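Local atomic coordinates of transcriptional regulator, MarR family (Methanosarcina mazei, PDB entry 3S2W), a protein that probably binds DNA as a dimeric transcription factor of the MarR family, regulating gene expression through a winged helix-turn-helix domain. Residues Y46-L56 with A84-V94. Sequence-based numbering, arbitrary orientation.
With SO4 (sulfate ion), chain I.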
ATOM      1  N   TYR A  46       3.946   1.249 -21.737  1.00 41.90           N
ATOM      2  CA  TYR A  46       3.265   0.026 -22.169  1.00 33.47           C
ATOM      3  C   TYR A  46       1.755   0.183 -22.084  1.00 37.02           C
ATOM      4  O   TYR A  46       1.012  -0.771 -22.281  1.00 42.36           O
ATOM      5  CB  TYR A  46       3.715  -1.182 -21.341  1.00 27.07           C
ATOM      6  CG  TYR A  46       5.213  -1.281 -21.222  1.00 41.77           C
ATOM      7  CD1 TYR A  46       5.888  -0.745 -20.122  1.00 47.55           C
ATOM      8  CD2 TYR A  46       5.959  -1.877 -22.214  1.00 46.65           C
ATOM      9  CE1 TYR A  46       7.267  -0.811 -20.027  1.00 44.62           C
ATOM     10  CE2 TYR A  46       7.336  -1.955 -22.126  1.00 49.30           C
ATOM     11  CZ  TYR A  46       7.986  -1.419 -21.038  1.00 48.85           C
ATOM     12  OH  TYR A  46       9.358  -1.513 -20.984  1.00 44.81           O
ATOM     13  N   GLY A  47       1.302   1.390 -21.789  1.00 32.24           N
ATOM     14  CA  GLY A  47      -0.116   1.659 -21.652  1.00 39.83           C
ATOM     15  C   GLY A  47      -0.750   0.891 -20.510  1.00 42.86           C
ATOM     16  O   GLY A  47      -1.862   0.398 -20.638  1.00 46.00           O
ATOM     17  N   ILE A  48      -0.045   0.804 -19.388  1.00 40.28           N
ATOM     18  CA  ILE A  48      -0.490   0.010 -18.240  1.00 38.50           C
ATOM     19  C   ILE A  48      -0.528   0.885 -16.987  1.00 43.10           C
ATOM     20  O   ILE A  48       0.439   1.569 -16.673  1.00 48.19           O
ATOM     21  CB  ILE A  48       0.486  -1.167 -17.985  1.00 36.49           C
ATOM     22  CG1 ILE A  48       0.596  -2.045 -19.217  1.00 53.54           C
ATOM     23  CG2 ILE A  48       0.011  -2.056 -16.883  1.00 31.89           C
ATOM     24  CD1 ILE A  48       1.587  -3.173 -19.035  1.00 57.13           C
ATOM     25  N   GLY A  49      -1.645   0.868 -16.278  1.00 41.38           N
ATOM     26  CA  GLY A  49      -1.739   1.568 -15.017  1.00 43.51           C
ATOM     27  C   GLY A  49      -1.127   0.752 -13.887  1.00 53.79           C
ATOM     28  O   GLY A  49      -1.063  -0.482 -13.956  1.00 54.98           O
ATOM     29  N   SER A  50      -0.695   1.446 -12.837  1.00 51.08           N
ATOM     30  CA  SER A  50      -0.130   0.808 -11.651  1.00 50.12           C
ATOM     31  C   SER A  50      -1.146  -0.033 -10.887  1.00 49.70           C
ATOM     32  O   SER A  50      -0.782  -0.787  -9.993  1.00 51.29           O
ATOM     33  CB  SER A  50       0.461   1.871 -10.721  1.00 53.69           C
ATOM     34  OG  SER A  50      -0.522   2.834 -10.407  1.00 50.69           O
ATOM     35  N   GLY A  51      -2.422   0.107 -11.223  1.00 50.06           N
ATOM     36  CA  GLY A  51      -3.442  -0.786 -10.692  1.00 38.80           C
ATOM     37  C   GLY A  51      -3.445  -2.181 -11.323  1.00 38.80           C
ATOM     38  O   GLY A  51      -3.929  -3.152 -10.729  1.00 45.42           O
ATOM     39  N   GLN A  52      -2.886  -2.284 -12.525  1.00 35.10           N
ATOM     40  CA  GLN A  52      -2.816  -3.545 -13.250  1.00 32.61           C
ATOM     41  C   GLN A  52      -1.537  -4.318 -12.958  1.00 39.27           C
ATOM     42  O   GLN A  52      -1.464  -5.525 -13.178  1.00 47.73           O
ATOM     43  CB  GLN A  52      -2.894  -3.263 -14.738  1.00 28.32           C
ATOM     44  CG  GLN A  52      -4.186  -2.563 -15.160  1.00 43.05           C
ATOM     45  CD  GLN A  52      -4.006  -1.790 -16.441  1.00 52.06           C
ATOM     46  OE1 GLN A  52      -3.407  -2.288 -17.390  1.00 65.53           O
ATOM     47  NE2 GLN A  52      -4.496  -0.560 -16.473  1.00 41.45           N
ATOM     48  N   PHE A  53      -0.521  -3.616 -12.481  1.00 30.23           N
ATOM     49  CA  PHE A  53       0.789  -4.210 -12.293  1.00 28.61           C
ATOM     50  C   PHE A  53       0.779  -5.457 -11.400  1.00 36.84           C
ATOM     51  O   PHE A  53       1.406  -6.460 -11.738  1.00 44.47           O
ATOM     52  CB  PHE A  53       1.720  -3.176 -11.698  1.00 30.28           C
ATOM     53  CG  PHE A  53       3.140  -3.594 -11.677  1.00 41.41           C
ATOM     54  CD1 PHE A  53       3.779  -3.865 -10.475  1.00 43.91           C
ATOM     55  CD2 PHE A  53       3.857  -3.711 -12.862  1.00 41.67           C
ATOM     56  CE1 PHE A  53       5.116  -4.253 -10.464  1.00 43.46           C
ATOM     57  CE2 PHE A  53       5.185  -4.085 -12.852  1.00 39.29           C
ATOM     58  CZ  PHE A  53       5.819  -4.347 -11.655  1.00 36.93           C
ATOM     59  N   PRO A  54       0.062  -5.400 -10.262  1.00 35.73           N
ATOM     60  CA  PRO A  54       0.040  -6.512  -9.308  1.00 35.29           C
ATOM     61  C   PRO A  54      -0.544  -7.782  -9.949  1.00 42.90           C
ATOM     62  O   PRO A  54       0.058  -8.840  -9.764  1.00 43.82           O
ATOM     63  CB  PRO A  54      -0.871  -6.002  -8.185  1.00 31.42           C
ATOM     64  CG  PRO A  54      -0.995  -4.567  -8.398  1.00 41.21           C
ATOM     65  CD  PRO A  54      -0.879  -4.344  -9.868  1.00 38.89           C
ATOM     66  N   PHE A  55      -1.653  -7.675 -10.696  1.00 36.66           N
ATOM     67  CA  PHE A  55      -2.200  -8.804 -11.493  1.00 32.23           C
ATOM     68  C   PHE A  55      -1.204  -9.348 -12.512  1.00 33.35           C
ATOM     69  O   PHE A  55      -0.902 -10.534 -12.532  1.00 40.51           O
ATOM     70  CB  PHE A  55      -3.525  -8.424 -12.204  1.00 25.30           C
ATOM     71  CG  PHE A  55      -4.620  -8.024 -11.247  1.00 36.40           C
ATOM     72  CD1 PHE A  55      -5.391  -8.992 -10.613  1.00 29.54           C
ATOM     73  CD2 PHE A  55      -4.844  -6.675 -10.943  1.00 34.51           C
ATOM     74  CE1 PHE A  55      -6.364  -8.642  -9.709  1.00 35.18           C
ATOM     75  CE2 PHE A  55      -5.831  -6.313 -10.035  1.00 39.93           C
ATOM     76  CZ  PHE A  55      -6.591  -7.298  -9.415  1.00 47.51           C
ATOM     77  N   LEU A  56      -0.689  -8.487 -13.369  1.00 32.91           N
ATOM     78  CA  LEU A  56       0.326  -8.944 -14.301  1.00 30.53           C
ATOM     79  C   LEU A  56       1.428  -9.735 -13.565  1.00 41.14           C
ATOM     80  O   LEU A  56       1.756 -10.846 -13.970  1.00 51.13           O
ATOM     81  CB  LEU A  56       0.890  -7.766 -15.078  1.00 28.51           C
ATOM     82  CG  LEU A  56       1.315  -8.050 -16.512  1.00 41.94           C
ATOM     83  CD1 LEU A  56       0.189  -8.708 -17.309  1.00 37.09           C
ATOM     84  CD2 LEU A  56       1.790  -6.766 -17.191  1.00 43.11           C
ATOM     85  N   ALA A  84      -9.336  -3.855 -13.609  1.00 40.24           N
ATOM     86  CA  ALA A  84      -7.942  -4.104 -13.894  1.00 39.14           C
ATOM     87  C   ALA A  84      -7.820  -5.142 -15.005  1.00 43.12           C
ATOM     88  O   ALA A  84      -7.195  -4.881 -16.035  1.00 52.80           O
ATOM     89  CB  ALA A  84      -7.183  -4.550 -12.624  1.00 30.94           C
ATOM     90  N   ILE A  85      -8.427  -6.311 -14.813  1.00 39.90           N
ATOM     91  CA  ILE A  85      -8.297  -7.380 -15.804  1.00 31.81           C
ATOM     92  C   ILE A  85      -8.882  -6.943 -17.143  1.00 37.17           C
ATOM     93  O   ILE A  85      -8.360  -7.283 -18.220  1.00 30.50           O
ATOM     94  CB  ILE A  85      -8.967  -8.668 -15.357  1.00 35.01           C
ATOM     95  CG1 ILE A  85      -8.256  -9.224 -14.124  1.00 39.29           C
ATOM     96  CG2 ILE A  85      -8.940  -9.682 -16.489  1.00 35.25           C
ATOM     97  CD1 ILE A  85      -6.781  -9.486 -14.341  1.00 41.56           C
ATOM     98  N   GLN A  86      -9.961  -6.173 -17.096  1.00 31.11           N
ATOM     99  CA  GLN A  86     -10.487  -5.686 -18.354  1.00 38.11           C
ATOM    100  C   GLN A  86      -9.520  -4.759 -19.130  1.00 42.18           C
ATOM    101  O   GLN A  86      -9.512  -4.768 -20.359  1.00 41.94           O
ATOM    102  CB  GLN A  86     -11.831  -5.005 -18.178  1.00 35.35           C
ATOM    103  CG  GLN A  86     -12.330  -4.486 -19.493  1.00 34.23           C
ATOM    104  CD  GLN A  86     -12.931  -5.590 -20.321  1.00 43.69           C
ATOM    105  OE1 GLN A  86     -13.854  -6.272 -19.875  1.00 45.46           O
ATOM    106  NE2 GLN A  86     -12.408  -5.781 -21.531  1.00 47.58           N
ATOM    107  N   LYS A  87      -8.714  -3.957 -18.437  1.00 33.68           N
ATOM    108  CA  LYS A  87      -7.826  -3.043 -19.167  1.00 34.63           C
ATOM    109  C   LYS A  87      -6.646  -3.831 -19.698  1.00 41.90           C
ATOM    110  O   LYS A  87      -6.109  -3.527 -20.766  1.00 35.74           O
ATOM    111  CB  LYS A  87      -7.335  -1.890 -18.292  1.00 38.30           C
ATOM    112  CG  LYS A  87      -8.415  -0.882 -17.883  1.00 41.66           C
ATOM    113  CD  LYS A  87      -7.825   0.118 -16.901  1.00 58.43           C
ATOM    114  CE  LYS A  87      -8.738   1.325 -16.637  1.00 70.15           C
ATOM    115  NZ  LYS A  87      -7.940   2.515 -16.158  1.00 71.05           N
ATOM    116  N   LEU A  88      -6.262  -4.864 -18.947  1.00 39.08           N
ATOM    117  CA  LEU A  88      -5.191  -5.747 -19.358  1.00 31.81           C
ATOM    118  C   LEU A  88      -5.619  -6.508 -20.616  1.00 37.65           C
ATOM    119  O   LEU A  88      -4.801  -6.767 -21.504  1.00 33.61           O
ATOM    120  CB  LEU A  88      -4.837  -6.700 -18.219  1.00 31.92           C
ATOM    121  CG  LEU A  88      -3.970  -6.073 -17.123  1.00 28.12           C
ATOM    122  CD1 LEU A  88      -3.784  -7.024 -15.999  1.00 22.84           C
ATOM    123  CD2 LEU A  88      -2.618  -5.701 -17.674  1.00 23.39           C
ATOM    124  N   VAL A  89      -6.911  -6.836 -20.703  1.00 35.03           N
ATOM    125  CA  VAL A  89      -7.428  -7.507 -21.889  1.00 32.66           C
ATOM    126  C   VAL A  89      -7.474  -6.548 -23.065  1.00 42.86           C
ATOM    127  O   VAL A  89      -7.074  -6.902 -24.171  1.00 53.02           O
ATOM    128  CB  VAL A  89      -8.821  -8.143 -21.679  1.00 29.84           C
ATOM    129  CG1 VAL A  89      -9.394  -8.514 -23.006  1.00 29.73           C
ATOM    130  CG2 VAL A  89      -8.707  -9.380 -20.832  1.00 32.75           C
ATOM    131  N   ASP A  90      -7.944  -5.327 -22.828  1.00 42.58           N
ATOM    132  CA  ASP A  90      -8.064  -4.343 -23.907  1.00 45.20           C
ATOM    133  C   ASP A  90      -6.716  -3.876 -24.434  1.00 40.64           C
ATOM    134  O   ASP A  90      -6.591  -3.442 -25.574  1.00 36.99           O
ATOM    135  CB  ASP A  90      -8.920  -3.156 -23.472  1.00 50.46           C
ATOM    136  CG  ASP A  90     -10.390  -3.542 -23.246  1.00 62.10           C
ATOM    137  OD1 ASP A  90     -10.878  -4.504 -23.903  1.00 69.03           O
ATOM    138  OD2 ASP A  90     -11.055  -2.875 -22.414  1.00 46.85           O
ATOM    139  N   GLU A  91      -5.702  -3.972 -23.594  1.00 43.25           N
ATOM    140  CA  GLU A  91      -4.346  -3.630 -23.999  1.00 38.99           C
ATOM    141  C   GLU A  91      -3.684  -4.819 -24.681  1.00 44.32           C
ATOM    142  O   GLU A  91      -2.610  -4.700 -25.238  1.00 43.83           O
ATOM    143  CB  GLU A  91      -3.541  -3.158 -22.779  1.00 39.11           C
ATOM    144  CG  GLU A  91      -4.050  -1.810 -22.203  1.00 35.05           C
ATOM    145  CD  GLU A  91      -4.064  -1.729 -20.670  1.00 48.43           C
ATOM    146  OE1 GLU A  91      -4.866  -0.929 -20.130  1.00 63.54           O
ATOM    147  OE2 GLU A  91      -3.278  -2.442 -20.004  1.00 44.66           O
ATOM    148  N   GLY A  92      -4.337  -5.979 -24.612  1.00 53.84           N
ATOM    149  CA  GLY A  92      -3.882  -7.182 -25.290  1.00 41.46           C
ATOM    150  C   GLY A  92      -2.811  -7.968 -24.557  1.00 41.40           C
ATOM    151  O   GLY A  92      -2.023  -8.674 -25.183  1.00 41.70           O
ATOM    152  N   TYR A  93      -2.790  -7.857 -23.230  1.00 35.24           N
ATOM    153  CA  TYR A  93      -1.784  -8.535 -22.420  1.00 30.05           C
ATOM    154  C   TYR A  93      -2.302  -9.809 -21.793  1.00 31.78           C
ATOM    155  O   TYR A  93      -1.525 -10.655 -21.367  1.00 36.89           O
ATOM    156  CB  TYR A  93      -1.281  -7.626 -21.312  1.00 35.34           C
ATOM    157  CG  TYR A  93      -0.448  -6.495 -21.817  1.00 41.30           C
ATOM    158  CD1 TYR A  93       0.583  -6.723 -22.707  1.00 38.95           C
ATOM    159  CD2 TYR A  93      -0.703  -5.192 -21.417  1.00 43.29           C
ATOM    160  CE1 TYR A  93       1.340  -5.695 -23.165  1.00 47.17           C
ATOM    161  CE2 TYR A  93       0.048  -4.160 -21.872  1.00 39.59           C
ATOM    162  CZ  TYR A  93       1.071  -4.413 -22.744  1.00 44.94           C
ATOM    163  OH  TYR A  93       1.832  -3.388 -23.209  1.00 47.00           O
ATOM    164  N   VAL A  94      -3.616  -9.938 -21.697  1.00 31.96           N
ATOM    165  CA  VAL A  94      -4.171 -11.168 -21.155  1.00 41.23           C
ATOM    166  C   VAL A  94      -5.456 -11.487 -21.834  1.00 40.35           C
ATOM    167  O   VAL A  94      -6.087 -10.606 -22.404  1.00 41.05           O
ATOM    168  CB  VAL A  94      -4.492 -11.068 -19.669  1.00 34.51           C
ATOM    169  CG1 VAL A  94      -3.266 -10.670 -18.905  1.00 33.38           C
ATOM    170  CG2 VAL A  94      -5.671 -10.110 -19.439  1.00 26.58           C
TER
HETATM  171  S   SO4 I 157      -5.202   1.607 -13.474  1.00 96.43           S
HETATM  172  O1  SO4 I 157      -6.495   1.983 -12.914  1.00102.52           O
HETATM  173  O2  SO4 I 157      -5.189   0.161 -13.696  1.00 96.60           O
HETATM  174  O3  SO4 I 157      -5.001   2.301 -14.753  1.00 95.14           O
HETATM  175  O4  SO4 I 157      -4.165   1.975 -12.510  1.00 81.86           O
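The backbones of 46-56 and 84-94 approach to 5.2 Å between the CA atoms of Gln52 and Ala84 and lie 7.2 Å apart between those of Gly47 and Glu91. This pairing belongs to the winged helix-turn-helix domain of the MarR family: helix 53-61 and the loop before it pack on helix 78-90, which by family topology is probably the DNA-recognition helix. Phe55 sets its CB toward 84-94, and Ala84 CB stands 3.4 Å from Phe55 CE2, while Ile85 CD1 meets Phe55 at CB, CG and CD1, coming obliquely to the ring; Leu70 and Leu74 of helix 67-74 also pack on Phe55. Leu88 sends CD1 to Phe55 CB (4.1 Å) and CD2 to Leu56 CD1, so its two branches serve successive residues of the opposing helix.

A sulfate, probably from the crystallisation liquor, accepts a bond from Gly51 N at its O4 (2.9 Å, 146° at the hydrogen) and a weak one from Lys87 NZ at O3.

Beyond helix 78-90, Gly92, with positive phi, belongs to a Schellman motif in which Gly92 N bonds to Val89 O and Tyr93 N to Leu88 O. Tyr93 CG sits beside its backbone N (chi1 -70°), which carries the ring toward the loop, where Ile48 CD1 touches Tyr93 CE2 at 3.4 Å. A phenylalanine in place of Tyr93 would probably leave the carbonyl of Tyr46 without its hydroxyl donor. That bond, Tyr93 OH to Tyr46 O, measures 2.9 Å and reaches the oxygen on a lone pair in the carbonyl plane, with a C=O...OH angle of 126°.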